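Local coordinates for Alpha/beta hydrolase fold protein (PDB 4G8B) that probably hydrolyses the lactone ring of N-acyl homoserine lactones, the signals of bacterial quorum sensing, and here holds the hexanoyl form in its pocket, at residues L28-N33 and P57-H62; N33-A38 and L174-R179; D70-Y75 and R185-E190. The protein carries 1 engineered substitution. All coordinates share one frame; numbering follows the deposited sequence.

Contact 1. Residues L28-N33 and P57-H62. With HL6 (N-[(3S)-2-oxotetrahydrofuran-3-yl]hexanamide), chain C.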
loop_
_atom_site.group_PDB
_atom_site.type_symbol
_atom_site.label_atom_id
_atom_site.label_comp_id
_atom_site.label_asym_id
_atom_site.label_seq_id
_atom_site.Cartn_x
_atom_site.Cartn_y
_atom_site.Cartn_z
ATOM N N LEU A 28 -7.803 6.116 -2.206
ATOM C CA LEU A 28 -7.536 5.240 -1.073
ATOM C C LEU A 28 -6.033 4.986 -1.004
ATOM O O LEU A 28 -5.447 4.532 -1.989
ATOM C CB LEU A 28 -8.289 3.918 -1.248
ATOM C CG LEU A 28 -7.874 2.773 -0.313
ATOM C CD1 LEU A 28 -8.189 3.105 1.144
ATOM C CD2 LEU A 28 -8.527 1.445 -0.715
ATOM N N MET A 29 -5.421 5.287 0.143
ATOM C CA MET A 29 -4.005 5.008 0.365
ATOM C C MET A 29 -3.887 3.870 1.368
ATOM O O MET A 29 -4.440 3.954 2.462
ATOM C CB MET A 29 -3.278 6.250 0.895
ATOM C CG MET A 29 -3.339 7.435 -0.053
ATOM S SD MET A 29 -2.380 8.863 0.514
ATOM C CE MET A 29 -0.725 8.334 0.087
ATOM N N ILE A 30 -3.175 2.810 0.987
ATOM C CA ILE A 30 -3.050 1.619 1.823
ATOM C C ILE A 30 -1.613 1.479 2.314
ATOM O O ILE A 30 -0.681 1.345 1.517
ATOM C CB ILE A 30 -3.447 0.331 1.056
ATOM C CG1 ILE A 30 -4.799 0.500 0.355
ATOM C CG2 ILE A 30 -3.478 -0.860 2.015
ATOM C CD1 ILE A 30 -5.149 -0.671 -0.549
ATOM N N HIS A 31 -1.438 1.540 3.629
ATOM C CA HIS A 31 -0.120 1.494 4.239
ATOM C C HIS A 31 0.515 0.113 4.160
ATOM O O HIS A 31 -0.111 -0.859 3.723
ATOM C CB HIS A 31 -0.192 1.971 5.690
ATOM C CG HIS A 31 -0.933 1.037 6.602
ATOM N ND1 HIS A 31 -0.377 -0.128 7.085
ATOM C CD2 HIS A 31 -2.180 1.104 7.129
ATOM C CE1 HIS A 31 -1.255 -0.745 7.858
ATOM N NE2 HIS A 31 -2.355 -0.014 7.909
ATOM N N GLY A 32 1.769 0.039 4.583
ATOM C CA GLY A 32 2.520 -1.199 4.510
ATOM C C GLY A 32 2.587 -2.013 5.791
ATOM O O GLY A 32 1.918 -1.735 6.796
ATOM N N ASN A 33 3.424 -3.037 5.734
ATOM C CA ASN A 33 3.589 -4.016 6.795
ATOM C C ASN A 33 4.044 -3.330 8.085
ATOM O O ASN A 33 5.090 -2.678 8.116
ATOM C CB ASN A 33 4.615 -5.035 6.294
ATOM C CG ASN A 33 4.895 -6.162 7.268
ATOM O OD1 ASN A 33 4.672 -6.056 8.478
ATOM N ND2 ASN A 33 5.447 -7.241 6.734
ATOM N N PRO A 57 -6.950 4.286 5.794
ATOM C CA PRO A 57 -7.358 3.435 6.920
ATOM C C PRO A 57 -6.178 2.726 7.561
ATOM O O PRO A 57 -5.068 2.730 7.028
ATOM C CB PRO A 57 -8.269 2.381 6.269
ATOM C CG PRO A 57 -8.444 2.792 4.844
ATOM C CD PRO A 57 -7.287 3.676 4.498
ATOM N N ASP A 58 -6.426 2.113 8.711
ATOM C CA ASP A 58 -5.467 1.183 9.298
ATOM C C ASP A 58 -5.925 -0.247 9.042
ATOM O O ASP A 58 -7.077 -0.602 9.320
ATOM C CB ASP A 58 -5.322 1.436 10.798
ATOM C CG ASP A 58 -4.707 2.782 11.094
ATOM O OD1 ASP A 58 -4.046 3.344 10.190
ATOM O OD2 ASP A 58 -4.882 3.280 12.221
ATOM N N LEU A 59 -5.035 -1.069 8.499
ATOM C CA LEU A 59 -5.350 -2.487 8.343
ATOM C C LEU A 59 -5.684 -3.119 9.692
ATOM O O LEU A 59 -5.164 -2.695 10.733
ATOM C CB LEU A 59 -4.176 -3.235 7.713
ATOM C CG LEU A 59 -3.750 -2.810 6.306
ATOM C CD1 LEU A 59 -2.504 -3.563 5.879
ATOM C CD2 LEU A 59 -4.882 -3.018 5.307
ATOM N N PRO A 60 -6.536 -4.156 9.682
ATOM C CA PRO A 60 -6.698 -4.949 10.907
ATOM C C PRO A 60 -5.324 -5.302 11.489
ATOM O O PRO A 60 -4.390 -5.602 10.734
ATOM C CB PRO A 60 -7.428 -6.205 10.405
ATOM C CG PRO A 60 -8.244 -5.691 9.253
ATOM C CD PRO A 60 -7.368 -4.661 8.574
ATOM N N GLY A 61 -5.196 -5.256 12.813
ATOM C CA GLY A 61 -3.935 -5.568 13.461
ATOM C C GLY A 61 -2.901 -4.455 13.426
ATOM O O GLY A 61 -1.787 -4.635 13.937
ATOM N N HIS A 62 -3.256 -3.315 12.825
ATOM C CA HIS A 62 -2.331 -2.199 12.641
ATOM C C HIS A 62 -2.913 -0.889 13.164
ATOM O O HIS A 62 -4.132 -0.701 13.193
ATOM C CB HIS A 62 -2.009 -2.015 11.153
ATOM C CG HIS A 62 -1.221 -3.137 10.547
ATOM N ND1 HIS A 62 -1.760 -4.380 10.285
ATOM C CD2 HIS A 62 0.071 -3.196 10.144
ATOM C CE1 HIS A 62 -0.830 -5.152 9.746
ATOM N NE2 HIS A 62 0.288 -4.457 9.646
HETATM N N HL6 C . 6.529 -5.621 2.205
HETATM C C1 HL6 C . 6.381 -3.541 3.539
HETATM O O1 HL6 C . 5.164 -3.341 3.553
HETATM C C2 HL6 C . 8.687 -3.016 3.535
HETATM O O2 HL6 C . 7.365 -2.512 3.766
HETATM C C3 HL6 C . 8.525 -4.457 3.031
HETATM O O3 HL6 C . 5.883 -6.990 3.809
HETATM C C4 HL6 C . 7.072 -4.848 3.306
HETATM C C5 HL6 C . 5.921 -6.722 2.616
HETATM C C6 HL6 C . 5.286 -7.598 1.561
HETATM C C7 HL6 C . 5.566 -9.070 1.837
HETATM C C8 HL6 C . 6.947 -9.453 1.328
HETATM C C9 HL6 C . 6.877 -10.736 0.505
HETATM C C10 HL6 C . 6.428 -11.913 1.343
HETATM O O HOH W 1 -3.415 3.285 4.897
HETATM O O HOH W 2 2.005 -6.777 9.036
#
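His31 extends from the end of strand 24-30 into the loop 57-62, where Leu59 N donates to its NE2 over 2.9 Å, nearly straight (171°) but tilted 20° from the ring plane. The second ring nitrogen, ND1, donates in the ring plane to a lone pair of Gly32 O (2.8 Å), and the two bonds together fix the ring's rotation. With CG between the backbone N and the carbonyl carbon (chi1 69°), the ring's CE1 lies 3.6 Å from His62 CG, and the Leu59 side chain slides past the ring in the opposite direction, CG 3.5 Å from His31 NE2. Replacing His31 with an alanine would probably leave Leu59 N and Gly32 O without their ring partners and open a gap beside Leu59 and His62. A water accepts from His31 N and donates to Met29 O and Pro57 O, tying the backbones together. Nearby, Asn33 N donates to the lactone carbonyl HL6 O1 at 2.8 Å, consistent with the oxyanion hole of alpha/beta hydrolases; Leu103 N also bonds the ligand. Leu28, Ile30 and Leu59 pack on helix 103-111, Leu59 also touches helix 77-91, and strand 24-30 runs between strands 52-57 and 97-101.

Contact 2. Residues N33-A38 and L174-R179. With HL6 (N-[(3S)-2-oxotetrahydrofuran-3-yl]hexanamide), chain C.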
loop_
_atom_site.group_PDB
_atom_site.type_symbol
_atom_site.label_atom_id
_atom_site.label_comp_id
_atom_site.label_asym_id
_atom_site.label_seq_id
_atom_site.Cartn_x
_atom_site.Cartn_y
_atom_site.Cartn_z
ATOM N N ASN A 33 3.424 -3.037 5.734
ATOM C CA ASN A 33 3.589 -4.016 6.795
ATOM C C ASN A 33 4.044 -3.330 8.085
ATOM O O ASN A 33 5.090 -2.678 8.116
ATOM C CB ASN A 33 4.615 -5.035 6.294
ATOM C CG ASN A 33 4.895 -6.162 7.268
ATOM O OD1 ASN A 33 4.672 -6.056 8.478
ATOM N ND2 ASN A 33 5.447 -7.241 6.734
ATOM N N SER A 34 3.238 -3.453 9.136
ATOM C CA SER A 34 3.524 -2.893 10.459
ATOM C C SER A 34 3.507 -1.374 10.494
ATOM O O SER A 34 4.073 -0.765 11.397
ATOM C CB SER A 34 4.840 -3.447 11.031
ATOM O OG SER A 34 4.818 -4.869 11.030
ATOM N N SER A 35 2.843 -0.769 9.517
ATOM C CA SER A 35 2.687 0.680 9.505
ATOM C C SER A 35 1.254 1.064 9.884
ATOM O O SER A 35 0.557 0.307 10.577
ATOM C CB SER A 35 3.121 1.261 8.156
ATOM O OG SER A 35 3.239 2.673 8.219
ATOM N N SER A 36 0.831 2.250 9.467
ATOM C CA SER A 36 -0.545 2.680 9.650
ATOM C C SER A 36 -0.806 3.839 8.701
ATOM O O SER A 36 0.132 4.411 8.143
ATOM C CB SER A 36 -0.813 3.069 11.103
ATOM O OG SER A 36 -0.697 4.451 11.298
ATOM N N GLY A 37 -2.076 4.165 8.497
ATOM C CA GLY A 37 -2.436 5.252 7.608
ATOM C C GLY A 37 -1.888 6.599 8.045
ATOM O O GLY A 37 -1.812 7.535 7.249
ATOM N N ALA A 38 -1.506 6.704 9.314
ATOM C CA ALA A 38 -0.913 7.935 9.830
ATOM C C ALA A 38 0.380 8.283 9.093
ATOM O O ALA A 38 0.808 9.439 9.080
ATOM C CB ALA A 38 -0.656 7.796 11.314
ATOM N N LEU A 174 8.055 4.381 15.997
ATOM C CA LEU A 174 8.253 3.220 16.861
ATOM C C LEU A 174 6.920 2.764 17.427
ATOM O O LEU A 174 6.656 1.567 17.527
ATOM C CB LEU A 174 9.199 3.558 18.012
ATOM C CG LEU A 174 10.596 4.054 17.637
ATOM C CD1 LEU A 174 11.378 4.420 18.893
ATOM C CD2 LEU A 174 11.353 3.027 16.808
ATOM N N ASP A 175 6.075 3.718 17.796
ATOM C CA ASP A 175 4.776 3.388 18.368
ATOM C C ASP A 175 3.909 2.625 17.367
ATOM O O ASP A 175 3.224 1.662 17.712
ATOM C CB ASP A 175 4.073 4.662 18.843
ATOM C CG ASP A 175 4.913 5.453 19.831
ATOM O OD1 ASP A 175 5.666 4.822 20.602
ATOM O OD2 ASP A 175 4.833 6.700 19.829
ATOM N N ILE A 176 3.948 3.058 16.115
ATOM C CA ILE A 176 3.177 2.411 15.068
ATOM C C ILE A 176 3.635 0.963 14.873
ATOM O O ILE A 176 2.826 0.028 14.889
ATOM C CB ILE A 176 3.306 3.186 13.749
ATOM C CG1 ILE A 176 2.656 4.566 13.884
ATOM C CG2 ILE A 176 2.671 2.396 12.613
ATOM C CD1 ILE A 176 2.937 5.515 12.720
ATOM N N VAL A 177 4.936 0.776 14.698
ATOM C CA VAL A 177 5.481 -0.550 14.425
ATOM C C VAL A 177 5.315 -1.490 15.628
ATOM O O VAL A 177 4.981 -2.668 15.475
ATOM C CB VAL A 177 6.956 -0.461 13.990
ATOM C CG1 VAL A 177 7.586 -1.842 13.899
ATOM C CG2 VAL A 177 7.064 0.271 12.649
ATOM N N ALA A 178 5.525 -0.965 16.829
ATOM C CA ALA A 178 5.426 -1.771 18.044
ATOM C C ALA A 178 4.004 -2.266 18.300
ATOM O O ALA A 178 3.794 -3.340 18.873
ATOM C CB ALA A 178 5.929 -0.985 19.241
ATOM N N ARG A 179 3.017 -1.481 17.882
ATOM C CA ARG A 179 1.627 -1.867 18.098
ATOM C C ARG A 179 1.238 -3.108 17.299
ATOM O O ARG A 179 0.449 -3.930 17.774
ATOM C CB ARG A 179 0.671 -0.710 17.776
ATOM C CG ARG A 179 -0.821 -1.100 17.837
ATOM C CD ARG A 179 -1.288 -1.640 16.491
ATOM N NE ARG A 179 -2.696 -2.036 16.443
ATOM C CZ ARG A 179 -3.146 -3.257 16.730
ATOM N NH1 ARG A 179 -2.305 -4.191 17.150
ATOM N NH2 ARG A 179 -4.441 -3.538 16.616
HETATM N N HL6 C . 6.529 -5.621 2.205
HETATM C C1 HL6 C . 6.381 -3.541 3.539
HETATM O O1 HL6 C . 5.164 -3.341 3.553
HETATM C C2 HL6 C . 8.687 -3.016 3.535
HETATM O O2 HL6 C . 7.365 -2.512 3.766
HETATM C C3 HL6 C . 8.525 -4.457 3.031
HETATM O O3 HL6 C . 5.883 -6.990 3.809
HETATM C C4 HL6 C . 7.072 -4.848 3.306
HETATM C C5 HL6 C . 5.921 -6.722 2.616
HETATM C C6 HL6 C . 5.286 -7.598 1.561
HETATM C C7 HL6 C . 5.566 -9.070 1.837
HETATM C C8 HL6 C . 6.947 -9.453 1.328
HETATM C C9 HL6 C . 6.877 -10.736 0.505
HETATM C C10 HL6 C . 6.428 -11.913 1.343
HETATM O O HOH W 3 0.737 -0.755 13.159
#
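Ile176 and Val177 of helix 172-179 press on the loop that follows strand 24-30 in the alpha/beta hydrolase fold; the helix lies in the long insertion between strands 120-124 and 211-216, where members of this fold usually carry their cap. Ile176 comes first and buries the most surface here. Its CG2, anti to the backbone N while CG1 is anti to the carbonyl carbon (chi1 -66°), sits directly on the loop backbone, 3.4 Å from Ser35 C. Its other branch reaches on, so that CD1 lies 4.0 Å from Ser36 OG and near the methyl of Ala38. That hydroxyl is held by an ST turn, accepting from Ala38 N. The Ile176 carbonyl joins the loop through a water that donates to it and, over 2.8 Å, to Ser35 O. One residue on, Val177 approaches the carbonyl of Ser34: its CA gives a CA-H...O contact to Ser34 O at 3.3 Å (149° at the hydrogen), and its CG2 touches the same oxygen at 3.4 Å. At the end of the helix Arg179 turns to other partners, a salt bridge to Asp67 and bonds to the carbonyls of Gly63 and Ser65. The Ser34 hydroxyl, which also takes a bond from Arg185, donates to Asn33 OD1 over 2.8 Å and so orients that amide. The amide nitrogen, Asn33 ND2, also bonded to Ala147 O, donates to the amide oxygen HL6 O3 at 3.0 Å and 169°.

Contact 3. Residues D70-Y75 and R185-E190. With HL6 (N-[(3S)-2-oxotetrahydrofuran-3-yl]hexanamide), chain C.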
loop_
_atom_site.group_PDB
_atom_site.type_symbol
_atom_site.label_atom_id
_atom_site.label_comp_id
_atom_site.label_asym_id
_atom_site.label_seq_id
_atom_site.Cartn_x
_atom_site.Cartn_y
_atom_site.Cartn_z
ATOM N N ASP A 70 -10.719 -12.578 13.176
ATOM C CA ASP A 70 -10.241 -13.889 12.732
ATOM C C ASP A 70 -8.935 -13.719 11.953
ATOM O O ASP A 70 -8.949 -13.455 10.752
ATOM C CB ASP A 70 -11.300 -14.572 11.862
ATOM C CG ASP A 70 -10.861 -15.934 11.363
ATOM O OD1 ASP A 70 -9.749 -16.379 11.720
ATOM O OD2 ASP A 70 -11.648 -16.578 10.629
ATOM N N PRO A 71 -7.797 -13.864 12.642
ATOM C CA PRO A 71 -6.496 -13.726 11.977
ATOM C C PRO A 71 -6.339 -14.624 10.749
ATOM O O PRO A 71 -5.668 -14.244 9.791
ATOM C CB PRO A 71 -5.508 -14.124 13.075
ATOM C CG PRO A 71 -6.200 -13.687 14.344
ATOM C CD PRO A 71 -7.667 -13.953 14.107
ATOM N N ASP A 72 -6.952 -15.804 10.785
ATOM C CA ASP A 72 -6.830 -16.775 9.696
ATOM C C ASP A 72 -7.531 -16.285 8.429
ATOM O O ASP A 72 -7.212 -16.705 7.323
ATOM C CB ASP A 72 -7.400 -18.140 10.116
ATOM C CG ASP A 72 -6.618 -18.786 11.252
ATOM O OD1 ASP A 72 -5.391 -18.570 11.321
ATOM O OD2 ASP A 72 -7.232 -19.517 12.063
ATOM N N ARG A 73 -8.502 -15.402 8.597
ATOM C CA ARG A 73 -9.199 -14.822 7.464
ATOM C C ARG A 73 -8.525 -13.528 7.014
ATOM O O ARG A 73 -8.366 -13.266 5.818
ATOM C CB ARG A 73 -10.650 -14.527 7.852
ATOM C CG ARG A 73 -11.444 -13.834 6.762
ATOM C CD ARG A 73 -12.786 -13.322 7.275
ATOM N NE ARG A 73 -13.507 -12.626 6.215
ATOM C CZ ARG A 73 -14.243 -11.534 6.386
ATOM N NH1 ARG A 73 -14.364 -10.994 7.589
ATOM N NH2 ARG A 73 -14.849 -10.975 5.345
ATOM N N SER A 74 -8.131 -12.708 7.979
ATOM C CA SER A 74 -7.792 -11.315 7.684
ATOM C C SER A 74 -6.341 -11.047 7.301
ATOM O O SER A 74 -6.068 -10.157 6.497
ATOM C CB SER A 74 -8.158 -10.435 8.876
ATOM O OG SER A 74 -9.552 -10.466 9.114
ATOM N N TYR A 75 -5.412 -11.787 7.892
ATOM C CA TYR A 75 -4.000 -11.449 7.775
ATOM C C TYR A 75 -3.369 -12.137 6.561
ATOM O O TYR A 75 -2.637 -13.119 6.685
ATOM C CB TYR A 75 -3.268 -11.814 9.064
ATOM C CG TYR A 75 -3.660 -11.027 10.303
ATOM C CD1 TYR A 75 -4.222 -9.748 10.212
ATOM C CD2 TYR A 75 -3.448 -11.558 11.571
ATOM C CE1 TYR A 75 -4.554 -9.030 11.362
ATOM C CE2 TYR A 75 -3.773 -10.850 12.718
ATOM C CZ TYR A 75 -4.323 -9.588 12.609
ATOM O OH TYR A 75 -4.648 -8.879 13.750
ATOM N N ARG A 185 2.192 -10.412 10.691
ATOM C CA ARG A 185 3.417 -10.562 9.914
ATOM C C ARG A 185 3.638 -12.018 9.524
ATOM O O ARG A 185 3.856 -12.344 8.356
ATOM C CB ARG A 185 4.628 -10.033 10.687
ATOM C CG ARG A 185 4.659 -8.511 10.823
ATOM C CD ARG A 185 5.929 -8.034 11.509
ATOM N NE ARG A 185 5.971 -8.302 12.950
ATOM C CZ ARG A 185 5.709 -7.403 13.898
ATOM N NH1 ARG A 185 5.341 -6.176 13.567
ATOM N NH2 ARG A 185 5.808 -7.730 15.185
ATOM N N ARG A 186 3.569 -12.900 10.512
ATOM C CA ARG A 186 3.876 -14.305 10.277
ATOM C C ARG A 186 2.888 -14.934 9.301
ATOM O O ARG A 186 3.277 -15.609 8.344
ATOM C CB ARG A 186 3.880 -15.082 11.596
ATOM C CG ARG A 186 3.988 -16.583 11.412
ATOM C CD ARG A 186 4.136 -17.326 12.732
ATOM N NE ARG A 186 3.172 -16.914 13.748
ATOM C CZ ARG A 186 1.904 -17.315 13.802
ATOM N NH1 ARG A 186 1.417 -18.144 12.889
ATOM N NH2 ARG A 186 1.117 -16.881 14.778
ATOM N N ILE A 187 1.604 -14.716 9.546
ATOM C CA ILE A 187 0.589 -15.368 8.738
ATOM C C ILE A 187 0.581 -14.813 7.314
ATOM O O ILE A 187 0.503 -15.574 6.355
ATOM C CB ILE A 187 -0.799 -15.268 9.389
ATOM C CG1 ILE A 187 -0.795 -15.988 10.748
ATOM C CG2 ILE A 187 -1.855 -15.870 8.479
ATOM C CD1 ILE A 187 -2.021 -15.710 11.590
ATOM N N MET A 188 0.678 -13.493 7.162
ATOM C CA MET A 188 0.665 -12.919 5.823
ATOM C C MET A 188 1.824 -13.474 4.995
ATOM O O MET A 188 1.663 -13.834 3.819
ATOM C CB MET A 188 0.731 -11.390 5.904
ATOM C CG MET A 188 0.824 -10.667 4.559
ATOM S SD MET A 188 2.500 -10.582 3.892
ATOM C CE MET A 188 3.299 -9.556 5.121
ATOM N N PHE A 189 2.995 -13.549 5.611
ATOM C CA PHE A 189 4.174 -14.038 4.920
ATOM C C PHE A 189 4.029 -15.505 4.515
ATOM O O PHE A 189 4.372 -15.889 3.398
ATOM C CB PHE A 189 5.397 -13.848 5.814
ATOM C CG PHE A 189 6.692 -14.219 5.161
ATOM C CD1 PHE A 189 7.302 -13.356 4.273
ATOM C CD2 PHE A 189 7.304 -15.428 5.444
ATOM C CE1 PHE A 189 8.502 -13.692 3.672
ATOM C CE2 PHE A 189 8.504 -15.772 4.845
ATOM C CZ PHE A 189 9.100 -14.904 3.957
ATOM N N GLU A 190 3.523 -16.333 5.421
ATOM C CA GLU A 190 3.322 -17.752 5.134
ATOM C C GLU A 190 2.319 -17.946 4.003
ATOM O O GLU A 190 2.498 -18.795 3.122
ATOM C CB GLU A 190 2.842 -18.490 6.388
ATOM C CG GLU A 190 2.460 -19.954 6.160
ATOM C CD GLU A 190 0.967 -20.147 5.931
ATOM O OE1 GLU A 190 0.170 -19.704 6.787
ATOM O OE2 GLU A 190 0.590 -20.744 4.898
HETATM N N HL6 C . 6.529 -5.621 2.205
HETATM C C1 HL6 C . 6.381 -3.541 3.539
HETATM O O1 HL6 C . 5.164 -3.341 3.553
HETATM C C2 HL6 C . 8.687 -3.016 3.535
HETATM O O2 HL6 C . 7.365 -2.512 3.766
HETATM C C3 HL6 C . 8.525 -4.457 3.031
HETATM O O3 HL6 C . 5.883 -6.990 3.809
HETATM C C4 HL6 C . 7.072 -4.848 3.306
HETATM C C5 HL6 C . 5.921 -6.722 2.616
HETATM C C6 HL6 C . 5.286 -7.598 1.561
HETATM C C7 HL6 C . 5.566 -9.070 1.837
HETATM C C8 HL6 C . 6.947 -9.453 1.328
HETATM C C9 HL6 C . 6.877 -10.736 0.505
HETATM C C10 HL6 C . 6.428 -11.913 1.343
#
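Ile187 packs against Tyr75, just past helix 71-74, and against Pro71 at that helix's start, its CG2 3.4 Å from Tyr75 O and its CB 4.3 Å from Tyr75 CB. Farther along the side chain, CD1 meets Pro71 CB at 4.1 Å and comes up to the edge of the Tyr75 ring, near its plane. The ring touches Tyr80, and its hydroxyl is hydrogen-bonded to Asp181 OD2 and Ala68 N, two bonds that hold the phenol end. Met188 follows on the same carbonyl, its CA giving a CA-H...O contact to Tyr75 O at 3.4 Å, bent to 121°. From there its side chain leaves the contact: CG is anti to the backbone N (chi1 176°), and bends at the next two torsions carry the thioether to the ligand, where SD lies 4.0 Å from HL6 C7 and CE 3.9 Å from HL6 O3. Phe189 adds its ring from the next position, with CD1 3.4 Å from HL6 C10, the terminal methyl of the acyl chain. Helix 71-74 is itself begun by Asp70, an N-cap whose carboxylate takes a weak bond from Asp72 N. Helix 182-193, in the insertion that probably forms the cap of this alpha/beta hydrolase, thus packs on residues 70-75 with one face and lines the acyl pocket with Met188 and Phe189.

Contacts 1 and 2 have centres about 9 Å apart and share Asn33, while the centre of contact 3 lies about 14 Å from the first and 17 Å from the second. Along the chain contact 1 closes before contact 3 opens, whereas contact 2 alternates with both, its loop preceding and its helix following a segment of each. Helices 172-179 and 182-193 follow each other, and Arg185 of the latter reaches back to Ser34; Asp58 OD1 likewise meets Gly37 N. Residues 33-38 thus lie between the strand-end loops of contact 1 and these two helices, joining sheet core to probable cap. Asn33 meets the lactone and amide oxygens of HL6, and Met188 and Phe189 meet its acyl chain.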